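Prolyl oligopeptidase (Novosphingobium capsulatum, PDB 1YR2) probably hydrolyses Pro-Xaa and Ala-Xaa bonds in oligopeptides, as a serine peptidase of the S9A family. Local coordinates at residues E205-K210 / T252-D257; Y224-E229 / N242-L247. All coordinates share one frame; numbering follows the deposited sequence.

Contact 1 of 2, residues E205-K210 / T252-D257; sequences ELKWVK and TPQSAD
Gln254 lays its carboxamide against the backbone of Lys207 and bonds to both the N-H and the C=O of that residue. Lys207 N gives its hydrogen to Gln254 OE1 over 2.8 Å in an almost straight bond (176° at the hydrogen), although the donor stands tilted from the carbonyl plane of the amide. Gln254 NE2 returns a bond of 2.9 Å to Lys207 O, in the carbonyl plane and on a lone pair. Two bonds to one residue fix the rotation of the amide and which end is oxygen. The reach comes from an extended chain, CG lying anti to the backbone N (chi1 -178°). On the buried flank Leu206 brings CD2 alongside this chain, 4.0 Å from Gln254 CG and 3.7 Å from Asp257 OD2; that carboxylate is held by Tyr224 on strand 221-226. The two segments belong to successive four-stranded antiparallel sheets of the N-terminal beta-propeller: 205-210 is on the outermost strand 204-210 of one blade, while 252-257, with its 3-10 turn at 254-256, links the last two strands of the next. Gln254 thus acts toward the strand edge much as a neighbouring strand's peptide would. The other flank is looser and wet. A water donates to Glu205 O at 2.6 Å and to Gln254 OE1 at 3.1 Å, bridging where the protein atoms stay 4.0 Å apart. Glu205 is exposed, its CB set away from the loop, and the bent chain of Lys207 leaves the contact beyond CB, its NZ bonding to Thr190 of strand 188-195.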
ATOM      1  N   GLU A 205     -12.637   6.527  32.874  1.00 18.25           N
ATOM      2  CA  GLU A 205     -12.489   7.145  31.585  1.00 18.19           C
ATOM      3  C   GLU A 205     -11.387   8.156  31.685  1.00 16.82           C
ATOM      4  O   GLU A 205     -11.281   8.918  32.688  1.00 17.61           O
ATOM      5  CB  GLU A 205     -13.760   7.817  31.087  1.00 19.29           C
ATOM      6  CG  GLU A 205     -14.999   6.944  30.952  1.00 24.92           C
ATOM      7  CD  GLU A 205     -16.091   7.654  30.169  1.00 29.63           C
ATOM      8  OE1 GLU A 205     -16.004   8.890  30.003  1.00 34.02           O
ATOM      9  OE2 GLU A 205     -17.024   6.976  29.707  1.00 36.27           O
ATOM     10  N   LEU A 206     -10.564   8.201  30.647  1.00 14.44           N
ATOM     11  CA  LEU A 206      -9.445   9.120  30.604  1.00 13.24           C
ATOM     12  C   LEU A 206      -9.751  10.110  29.497  1.00 13.74           C
ATOM     13  O   LEU A 206     -10.034   9.706  28.340  1.00 12.97           O
ATOM     14  CB  LEU A 206      -8.115   8.394  30.330  1.00 12.67           C
ATOM     15  CG  LEU A 206      -7.732   7.279  31.324  1.00 12.34           C
ATOM     16  CD1 LEU A 206      -6.485   6.625  30.862  1.00 12.14           C
ATOM     17  CD2 LEU A 206      -7.509   7.773  32.728  1.00 13.48           C
ATOM     18  N   LYS A 207      -9.699  11.401  29.850  1.00 13.23           N
ATOM     19  CA  LYS A 207      -9.940  12.491  28.915  1.00 13.21           C
ATOM     20  C   LYS A 207      -8.619  13.187  28.580  1.00 12.03           C
ATOM     21  O   LYS A 207      -7.601  13.013  29.255  1.00 11.43           O
ATOM     22  CB  LYS A 207     -10.978  13.501  29.494  1.00 14.33           C
ATOM     23  CG  LYS A 207     -12.384  12.932  29.711  1.00 17.56           C
ATOM     24  CD  LYS A 207     -12.966  12.437  28.403  1.00 21.90           C
ATOM     25  CE  LYS A 207     -14.481  12.160  28.451  1.00 23.58           C
ATOM     26  NZ  LYS A 207     -14.971  11.987  27.040  1.00 22.09           N
ATOM     27  N   TRP A 208      -8.658  13.912  27.464  1.00 12.64           N
ATOM     28  CA  TRP A 208      -7.557  14.725  26.918  1.00 13.25           C
ATOM     29  C   TRP A 208      -6.392  13.910  26.432  1.00 12.62           C
ATOM     30  O   TRP A 208      -5.250  14.365  26.386  1.00 11.46           O
ATOM     31  CB  TRP A 208      -7.121  15.816  27.890  1.00 14.88           C
ATOM     32  CG  TRP A 208      -8.295  16.508  28.446  1.00 17.10           C
ATOM     33  CD1 TRP A 208      -8.750  16.439  29.736  1.00 20.61           C
ATOM     34  CD2 TRP A 208      -9.236  17.303  27.725  1.00 20.78           C
ATOM     35  NE1 TRP A 208      -9.896  17.184  29.868  1.00 20.80           N
ATOM     36  CE2 TRP A 208     -10.221  17.730  28.651  1.00 21.63           C
ATOM     37  CE3 TRP A 208      -9.333  17.732  26.388  1.00 22.85           C
ATOM     38  CZ2 TRP A 208     -11.305  18.538  28.282  1.00 25.43           C
ATOM     39  CZ3 TRP A 208     -10.412  18.546  26.012  1.00 27.50           C
ATOM     40  CH2 TRP A 208     -11.382  18.943  26.961  1.00 26.68           C
ATOM     41  N   VAL A 209      -6.699  12.686  26.030  1.00 11.88           N
ATOM     42  CA  VAL A 209      -5.696  11.790  25.483  1.00 11.51           C
ATOM     43  C   VAL A 209      -5.597  12.182  24.016  1.00 11.48           C
ATOM     44  O   VAL A 209      -6.612  12.474  23.372  1.00 12.41           O
ATOM     45  CB  VAL A 209      -6.188  10.370  25.620  1.00 10.07           C
ATOM     46  CG1 VAL A 209      -5.290   9.408  24.903  1.00 12.60           C
ATOM     47  CG2 VAL A 209      -6.343   9.998  27.097  1.00  9.24           C
ATOM     48  N   LYS A 210      -4.394  12.230  23.500  1.00 11.87           N
ATOM     49  CA  LYS A 210      -4.215  12.574  22.110  1.00 12.35           C
ATOM     50  C   LYS A 210      -2.882  12.118  21.625  1.00 12.58           C
ATOM     51  O   LYS A 210      -1.877  12.252  22.338  1.00 11.89           O
ATOM     52  CB  LYS A 210      -4.393  14.086  21.885  1.00 13.03           C
ATOM     53  CG  LYS A 210      -4.094  14.531  20.435  1.00 13.32           C
ATOM     54  CD  LYS A 210      -4.480  15.976  20.097  1.00 18.47           C
ATOM     55  CE  LYS A 210      -3.980  17.015  21.023  1.00 22.28           C
ATOM     56  NZ  LYS A 210      -4.451  18.382  20.553  1.00 23.45           N
ATOM     57  N   THR A 252      -9.494   4.384  40.141  1.00 18.84           N
ATOM     58  CA  THR A 252      -9.338   5.712  40.692  1.00 17.89           C
ATOM     59  C   THR A 252      -9.733   6.718  39.619  1.00 16.61           C
ATOM     60  O   THR A 252      -9.806   6.376  38.442  1.00 15.25           O
ATOM     61  CB  THR A 252      -7.892   5.980  41.146  1.00 18.78           C
ATOM     62  OG1 THR A 252      -7.009   5.915  40.022  1.00 16.53           O
ATOM     63  CG2 THR A 252      -7.382   4.868  42.063  1.00 21.66           C
ATOM     64  N   PRO A 253     -10.016   7.943  40.021  1.00 14.63           N
ATOM     65  CA  PRO A 253     -10.287   8.995  39.053  1.00 14.95           C
ATOM     66  C   PRO A 253      -9.004   9.399  38.341  1.00 13.98           C
ATOM     67  O   PRO A 253      -7.880   9.215  38.847  1.00 12.46           O
ATOM     68  CB  PRO A 253     -10.852  10.146  39.901  1.00 14.56           C
ATOM     69  CG  PRO A 253     -10.482   9.844  41.287  1.00 15.63           C
ATOM     70  CD  PRO A 253     -10.131   8.423  41.401  1.00 15.59           C
ATOM     71  N   GLN A 254      -9.190   9.963  37.157  1.00 13.58           N
ATOM     72  CA  GLN A 254      -8.048  10.457  36.386  1.00 13.65           C
ATOM     73  C   GLN A 254      -7.268  11.505  37.160  1.00 12.18           C
ATOM     74  O   GLN A 254      -6.047  11.659  36.963  1.00 12.08           O
ATOM     75  CB  GLN A 254      -8.516  11.015  35.026  1.00 13.12           C
ATOM     76  CG  GLN A 254      -7.355  11.519  34.139  1.00 12.02           C
ATOM     77  CD  GLN A 254      -7.790  11.845  32.738  1.00 11.77           C
ATOM     78  OE1 GLN A 254      -8.991  12.132  32.500  1.00 10.12           O
ATOM     79  NE2 GLN A 254      -6.853  11.775  31.779  1.00 10.54           N
ATOM     80  N   SER A 255      -7.959  12.266  38.027  1.00 12.75           N
ATOM     81  CA  SER A 255      -7.255  13.260  38.831  1.00 13.60           C
ATOM     82  C   SER A 255      -6.218  12.651  39.809  1.00 13.18           C
ATOM     83  O   SER A 255      -5.370  13.376  40.323  1.00 13.48           O
ATOM     84  CB  SER A 255      -8.244  14.140  39.591  1.00 14.05           C
ATOM     85  OG  SER A 255      -9.060  13.337  40.400  1.00 16.00           O
ATOM     86  N   ALA A 256      -6.280  11.344  40.053  1.00 12.83           N
ATOM     87  CA  ALA A 256      -5.290  10.691  40.894  1.00 13.35           C
ATOM     88  C   ALA A 256      -4.062  10.213  40.109  1.00 13.90           C
ATOM     89  O   ALA A 256      -3.102   9.713  40.695  1.00 14.01           O
ATOM     90  CB  ALA A 256      -5.934   9.546  41.629  1.00 13.04           C
ATOM     91  N   ASP A 257      -4.080  10.395  38.786  1.00 13.39           N
ATOM     92  CA  ASP A 257      -3.004   9.867  37.952  1.00 13.83           C
ATOM     93  C   ASP A 257      -1.676  10.495  38.305  1.00 14.14           C
ATOM     94  O   ASP A 257      -1.604  11.638  38.777  1.00 13.67           O
ATOM     95  CB  ASP A 257      -3.318  10.093  36.437  1.00 13.49           C
ATOM     96  CG  ASP A 257      -4.437   9.186  35.921  1.00 14.39           C
ATOM     97  OD1 ASP A 257      -5.131   8.481  36.735  1.00 16.40           O
ATOM     98  OD2 ASP A 257      -4.718   9.136  34.700  1.00 11.84           O
TER
HETATM   99  O   HOH W   1     -11.866  11.391  33.426  1.00 33.50           O

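Contact 2 of 2, residues Y224-E229 / N242-L247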
ATOM      1  N   TYR A 224      -0.270   6.280  29.267  1.00 10.72           N
ATOM      2  CA  TYR A 224      -0.876   6.970  28.151  1.00 10.39           C
ATOM      3  C   TYR A 224      -0.277   8.376  28.048  1.00  9.25           C
ATOM      4  O   TYR A 224       0.399   8.858  28.954  1.00  9.16           O
ATOM      5  CB  TYR A 224      -2.405   7.040  28.334  1.00 10.31           C
ATOM      6  CG  TYR A 224      -2.878   7.934  29.475  1.00  8.98           C
ATOM      7  CD1 TYR A 224      -2.895   7.477  30.806  1.00 10.31           C
ATOM      8  CD2 TYR A 224      -3.315   9.227  29.237  1.00  9.66           C
ATOM      9  CE1 TYR A 224      -3.304   8.297  31.825  1.00 10.23           C
ATOM     10  CE2 TYR A 224      -3.696  10.070  30.270  1.00 10.94           C
ATOM     11  CZ  TYR A 224      -3.742   9.572  31.563  1.00 11.12           C
ATOM     12  OH  TYR A 224      -4.190  10.397  32.567  1.00 12.86           O
ATOM     13  N   SER A 225      -0.501   9.014  26.917  1.00  9.15           N
ATOM     14  CA  SER A 225      -0.060  10.377  26.714  1.00  9.79           C
ATOM     15  C   SER A 225      -1.252  11.300  26.556  1.00  9.67           C
ATOM     16  O   SER A 225      -2.288  10.911  26.017  1.00 11.21           O
ATOM     17  CB  SER A 225       0.830  10.457  25.473  1.00 11.11           C
ATOM     18  OG  SER A 225       1.948   9.572  25.610  1.00 10.58           O
ATOM     19  N   ARG A 226      -1.110  12.511  27.088  1.00  9.81           N
ATOM     20  CA  ARG A 226      -2.164  13.495  27.097  1.00 11.36           C
ATOM     21  C   ARG A 226      -1.582  14.923  27.015  1.00 11.51           C
ATOM     22  O   ARG A 226      -0.379  15.116  27.134  1.00 12.29           O
ATOM     23  CB  ARG A 226      -3.014  13.380  28.343  1.00 10.96           C
ATOM     24  CG  ARG A 226      -2.283  13.631  29.671  1.00 13.89           C
ATOM     25  CD  ARG A 226      -3.254  13.874  30.854  1.00 16.30           C
ATOM     26  NE  ARG A 226      -3.847  15.189  30.672  1.00 18.36           N
ATOM     27  CZ  ARG A 226      -4.850  15.696  31.397  1.00 19.37           C
ATOM     28  NH1 ARG A 226      -5.339  15.008  32.423  1.00 18.92           N
ATOM     29  NH2 ARG A 226      -5.325  16.913  31.093  1.00 16.18           N
ATOM     30  N   PHE A 227      -2.482  15.877  26.841  1.00 12.70           N
ATOM     31  CA  PHE A 227      -2.180  17.301  26.808  1.00 14.30           C
ATOM     32  C   PHE A 227      -3.010  18.013  27.866  1.00 16.67           C
ATOM     33  O   PHE A 227      -3.956  17.460  28.383  1.00 16.45           O
ATOM     34  CB  PHE A 227      -2.513  17.916  25.453  1.00 14.37           C
ATOM     35  CG  PHE A 227      -1.652  17.408  24.338  1.00 13.60           C
ATOM     36  CD1 PHE A 227      -1.898  16.167  23.745  1.00 11.80           C
ATOM     37  CD2 PHE A 227      -0.602  18.171  23.868  1.00 14.00           C
ATOM     38  CE1 PHE A 227      -1.079  15.675  22.693  1.00 16.13           C
ATOM     39  CE2 PHE A 227       0.202  17.694  22.856  1.00 14.98           C
ATOM     40  CZ  PHE A 227      -0.050  16.416  22.264  1.00 15.70           C
ATOM     41  N   ALA A 228      -2.646  19.250  28.176  1.00 19.58           N
ATOM     42  CA  ALA A 228      -3.407  20.049  29.148  1.00 21.96           C
ATOM     43  C   ALA A 228      -4.847  20.208  28.693  1.00 24.67           C
ATOM     44  O   ALA A 228      -5.121  20.317  27.508  1.00 23.89           O
ATOM     45  CB  ALA A 228      -2.781  21.423  29.340  1.00 21.23           C
ATOM     46  N   GLU A 229      -5.767  20.216  29.654  1.00 29.19           N
ATOM     47  CA  GLU A 229      -7.152  20.520  29.353  1.00 32.92           C
ATOM     48  C   GLU A 229      -7.130  22.025  28.954  1.00 35.35           C
ATOM     49  O   GLU A 229      -6.747  22.887  29.779  1.00 35.92           O
ATOM     50  CB  GLU A 229      -8.073  20.143  30.550  1.00 33.41           C
ATOM     51  CG  GLU A 229      -8.822  21.268  31.245  1.00 37.35           C
ATOM     52  CD  GLU A 229     -10.329  21.037  31.352  1.00 42.05           C
ATOM     53  OE1 GLU A 229     -11.083  21.369  30.402  1.00 44.69           O
ATOM     54  OE2 GLU A 229     -10.767  20.542  32.402  1.00 45.66           O
ATOM     55  N   ASN A 242       3.582  20.358  24.751  1.00 13.48           N
ATOM     56  CA  ASN A 242       3.749  19.842  26.099  1.00 12.75           C
ATOM     57  C   ASN A 242       3.009  18.531  26.373  1.00 11.76           C
ATOM     58  O   ASN A 242       2.498  18.300  27.470  1.00 11.87           O
ATOM     59  CB  ASN A 242       3.391  20.922  27.122  1.00 13.02           C
ATOM     60  CG  ASN A 242       4.424  22.028  27.141  1.00 14.58           C
ATOM     61  OD1 ASN A 242       5.608  21.769  27.369  1.00 14.06           O
ATOM     62  ND2 ASN A 242       3.990  23.236  26.918  1.00 13.04           N
ATOM     63  N   GLN A 243       3.011  17.654  25.383  1.00  9.85           N
ATOM     64  CA  GLN A 243       2.491  16.335  25.599  1.00 10.18           C
ATOM     65  C   GLN A 243       3.228  15.646  26.778  1.00 10.18           C
ATOM     66  O   GLN A 243       4.459  15.754  26.939  1.00 10.94           O
ATOM     67  CB  GLN A 243       2.637  15.498  24.334  1.00 10.81           C
ATOM     68  CG  GLN A 243       1.969  14.121  24.474  1.00 10.50           C
ATOM     69  CD  GLN A 243       2.005  13.288  23.185  1.00 13.25           C
ATOM     70  OE1 GLN A 243       3.048  13.200  22.522  1.00 13.87           O
ATOM     71  NE2 GLN A 243       0.837  12.703  22.816  1.00 13.54           N
ATOM     72  N   THR A 244       2.485  14.976  27.629  1.00  9.72           N
ATOM     73  CA  THR A 244       3.060  14.319  28.822  1.00 11.18           C
ATOM     74  C   THR A 244       2.558  12.882  28.991  1.00 11.34           C
ATOM     75  O   THR A 244       1.453  12.576  28.609  1.00 11.15           O
ATOM     76  CB  THR A 244       2.831  15.145  30.106  1.00 13.13           C
ATOM     77  OG1 THR A 244       1.439  15.403  30.269  1.00 17.47           O
ATOM     78  CG2 THR A 244       3.414  16.514  29.967  1.00 11.54           C
ATOM     79  N   VAL A 245       3.422  12.017  29.507  1.00 10.35           N
ATOM     80  CA  VAL A 245       3.110  10.613  29.768  1.00 10.24           C
ATOM     81  C   VAL A 245       2.687  10.512  31.237  1.00 10.30           C
ATOM     82  O   VAL A 245       3.373  11.055  32.087  1.00 10.05           O
ATOM     83  CB  VAL A 245       4.310   9.714  29.486  1.00 10.15           C
ATOM     84  CG1 VAL A 245       3.951   8.228  29.761  1.00 10.19           C
ATOM     85  CG2 VAL A 245       4.764   9.875  28.098  1.00 13.21           C
ATOM     86  N   TRP A 246       1.524   9.899  31.477  1.00 10.26           N
ATOM     87  CA  TRP A 246       0.936   9.643  32.798  1.00 10.23           C
ATOM     88  C   TRP A 246       0.591   8.172  32.993  1.00 11.07           C
ATOM     89  O   TRP A 246       0.471   7.412  32.013  1.00  9.45           O
ATOM     90  CB  TRP A 246      -0.341  10.441  32.959  1.00 10.14           C
ATOM     91  CG  TRP A 246      -0.185  11.897  32.920  1.00 11.52           C
ATOM     92  CD1 TRP A 246       0.122  12.692  31.823  1.00 13.78           C
ATOM     93  CD2 TRP A 246      -0.331  12.798  34.029  1.00 13.89           C
ATOM     94  NE1 TRP A 246       0.169  14.014  32.203  1.00 13.42           N
ATOM     95  CE2 TRP A 246      -0.128  14.114  33.537  1.00 13.40           C
ATOM     96  CE3 TRP A 246      -0.630  12.622  35.407  1.00 15.38           C
ATOM     97  CZ2 TRP A 246      -0.198  15.244  34.364  1.00 15.57           C
ATOM     98  CZ3 TRP A 246      -0.700  13.728  36.213  1.00 17.15           C
ATOM     99  CH2 TRP A 246      -0.481  15.035  35.695  1.00 16.27           C
ATOM    100  N   LEU A 247       0.378   7.806  34.264  1.00 11.03           N
ATOM    101  CA  LEU A 247       0.012   6.452  34.676  1.00 11.46           C
ATOM    102  C   LEU A 247      -1.351   6.559  35.330  1.00 11.61           C
ATOM    103  O   LEU A 247      -1.545   7.304  36.298  1.00 10.33           O
ATOM    104  CB  LEU A 247       1.021   5.846  35.648  1.00 11.95           C
ATOM    105  CG  LEU A 247       0.758   4.431  36.153  1.00 12.67           C
ATOM    106  CD1 LEU A 247       0.925   3.457  34.977  1.00 14.03           C
ATOM    107  CD2 LEU A 247       1.682   4.075  37.292  1.00 15.49           C
TER
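One face of the Trp246 indole carries the aliphatic stem of Arg226: CD stands 3.9 Å from the centroid of the five-membered ring, near the normal, and CG comes to 3.4 Å from Trp246 CD1. The guanidinium itself lies farther off, its CZ 5.6 Å from the centroid of the five-membered ring, so that any cation-pi attraction is at most weak. On the same side of the sheet the Tyr224 ring packs CZ 3.8 Å from Trp246 CB; the two aromatic planes are near parallel but slid apart. Beyond the strand end, Gln243 CB sits over a face of Phe227, 3.9 Å from the ring centroid. Beneath these side chains runs regular antiparallel pairing of the two middle strands of a propeller blade, 221-226 and 244-249: Tyr224 with Trp246 and Arg226 with Thr244 are hydrogen-bonded pairs, and Ser225 faces Val245 in the non-hydrogen-bonded pair between them. A second shell sets the groups. Trp246 NE1 bonds to Thr244 OG1 at 2.7 Å, which fixes the turn of the indole, and Arg226, its chain bent at chi3 (-72°), curls back so that NE and NH2 both reach Phe227 O from one face of its carbonyl plane. Were Arg226 replaced by alanine, that face of the indole would probably lose its cover and Phe227 O its two donors. Farther out, Ser225 OG meets His271 O, and the Gln243 amide bonds through OE1 to His271 N and through NE2 to Phe211 O.

How the contacts relate
Contact 2 is largely buried and lies within one propeller blade, pairing its middle strands through backbone bonds and packing indole, phenol and arginine stem on one face. Contact 1 lies nearer the surface and joins two blades, with one carboxamide taking the two bonds to a strand edge that a neighbouring strand would otherwise supply, and a water beside it. Along the chain 224-229 and 242-247 are nested within the loop that contact 1 closes. The two meet at Tyr224, whose OH probably hydrogen-bonds both Asp257 OD2, at 2.5 Å, and Gln254 NE2, at 3.1 Å. A second junction sets Lys210 O 2.8 Å from Gln243 NE2, beside the blade boundary.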